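Long-range contact in YusO protein (Bacillus subtilis, PDB 1S3J), which is a homodimeric MarR-family repressor that binds directly to the promoter region of the multidrug resistance operon mdtRP: residues L43-K47 with D94-T98. Numbering follows the deposited sequence.
Sequences LASLK and DLSLT
Leu97 reaches from the strand to the helix and meets three residues there, and has more of its surface buried by the other segment than any other residue of the contact. Its methyls divide the work: CD2 lies 3.6 Å from CD2 of Leu43, while Leu97 CD1 packs against the backbone of Lys47, 3.7 Å from Lys47 N. Between these two, Leu97 CG sits 3.8 Å from Leu46 CB. The CB of Leu46 is directed toward the strand. With CG anti to its carbonyl carbon (chi1 -65°), its branched end is carried past Leu97 to the preceding residues, where Leu46 CD1 is 3.9 Å from Leu95 CB and Leu46 CD2 3.7 Å from Leu95 O.

The polar link is indirect. One water accepts from Leu97 N at 3.0 Å and donates weakly to Leu46 O, bridging the two backbones beside the leucines. Lys47 lends its aliphatic part to Leu97 CD1, but its ammonium group turns away to salt bridges with Asp102 and Glu106 of helix 99-120.

The axes of helix segment 43-47 and strand segment 94-97 come within 7.7 Å at 87°. This part of helix 37-49 therefore lies across the central strand of the three-stranded antiparallel sheet, an arrangement characteristic of the winged helix-turn-helix DNA-binding domain of MarR regulators.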
loop_
_atom_site.group_PDB
_atom_site.type_symbol
_atom_site.label_atom_id
_atom_site.label_comp_id
_atom_site.label_asym_id
_atom_site.label_seq_id
_atom_site.Cartn_x
_atom_site.Cartn_y
_atom_site.Cartn_z
ATOM N N LEU A 43 4.092 16.451 5.410
ATOM C CA LEU A 43 3.290 17.190 6.354
ATOM C C LEU A 43 3.290 16.524 7.724
ATOM O O LEU A 43 3.417 17.214 8.721
ATOM C CB LEU A 43 1.861 17.382 5.840
ATOM C CG LEU A 43 1.692 18.325 4.647
ATOM C CD1 LEU A 43 0.193 18.531 4.315
ATOM C CD2 LEU A 43 2.409 19.677 4.857
ATOM N N ALA A 44 3.197 15.199 7.755
ATOM C CA ALA A 44 3.159 14.421 9.002
ATOM C C ALA A 44 4.505 14.418 9.730
ATOM O O ALA A 44 4.552 14.592 10.941
ATOM C CB ALA A 44 2.702 12.970 8.723
ATOM N N SER A 45 5.590 14.213 8.986
ATOM C CA SER A 45 6.942 14.393 9.514
ATOM C C SER A 45 7.193 15.789 10.114
ATOM O O SER A 45 7.960 15.920 11.053
ATOM C CB SER A 45 7.991 14.132 8.436
ATOM O OG SER A 45 7.801 12.845 7.882
ATOM N N LEU A 46 6.567 16.817 9.567
ATOM C CA LEU A 46 6.761 18.174 10.064
ATOM C C LEU A 46 5.865 18.488 11.273
ATOM O O LEU A 46 6.275 19.240 12.144
ATOM C CB LEU A 46 6.556 19.212 8.946
ATOM C CG LEU A 46 7.566 19.167 7.785
ATOM C CD1 LEU A 46 7.269 20.329 6.831
ATOM C CD2 LEU A 46 9.015 19.203 8.273
ATOM N N LYS A 47 4.660 17.922 11.328
ATOM C CA LYS A 47 3.824 18.039 12.527
ATOM C C LYS A 47 4.507 17.364 13.729
ATOM O O LYS A 47 4.534 17.911 14.826
ATOM C CB LYS A 47 2.418 17.442 12.294
ATOM C CG LYS A 47 1.415 17.645 13.445
ATOM C CD LYS A 47 1.309 19.119 13.838
ATOM C CE LYS A 47 0.284 19.371 14.944
ATOM N NZ LYS A 47 -1.069 19.530 14.363
ATOM N N ASP A 94 15.801 24.261 6.086
ATOM C CA ASP A 94 14.801 23.636 6.966
ATOM C C ASP A 94 13.413 23.823 6.400
ATOM O O ASP A 94 13.086 24.904 5.900
ATOM C CB ASP A 94 14.765 24.262 8.347
ATOM C CG ASP A 94 16.027 24.054 9.127
ATOM O OD1 ASP A 94 16.765 23.084 8.851
ATOM O OD2 ASP A 94 16.344 24.828 10.056
ATOM N N LEU A 95 12.585 22.786 6.532
ATOM C CA LEU A 95 11.151 22.906 6.302
ATOM C C LEU A 95 10.364 22.985 7.607
ATOM O O LEU A 95 10.767 22.431 8.617
ATOM C CB LEU A 95 10.638 21.727 5.470
ATOM C CG LEU A 95 11.327 21.554 4.119
ATOM C CD1 LEU A 95 10.828 20.315 3.396
ATOM C CD2 LEU A 95 11.130 22.807 3.275
ATOM N N SER A 96 9.220 23.654 7.560
ATOM C CA SER A 96 8.276 23.642 8.665
ATOM C C SER A 96 6.853 23.874 8.171
ATOM O O SER A 96 6.633 24.322 7.033
ATOM C CB SER A 96 8.683 24.682 9.718
ATOM O OG SER A 96 8.830 25.960 9.118
ATOM N N LEU A 97 5.868 23.553 9.002
ATOM C CA LEU A 97 4.464 23.823 8.627
ATOM C C LEU A 97 4.120 25.280 8.774
ATOM O O LEU A 97 4.549 25.916 9.715
ATOM C CB LEU A 97 3.503 23.036 9.507
ATOM C CG LEU A 97 3.646 21.523 9.501
ATOM C CD1 LEU A 97 2.776 20.963 10.587
ATOM C CD2 LEU A 97 3.252 20.967 8.139
ATOM N N THR A 98 3.322 25.805 7.849
ATOM C CA THR A 98 2.606 27.057 8.067
ATOM C C THR A 98 1.336 26.739 8.868
ATOM O O THR A 98 1.028 25.556 9.117
ATOM C CB THR A 98 2.218 27.700 6.736
ATOM O OG1 THR A 98 1.392 26.802 5.983
ATOM C CG2 THR A 98 3.440 27.941 5.832
HETATM O O HOH W 1 6.323 22.704 11.806
#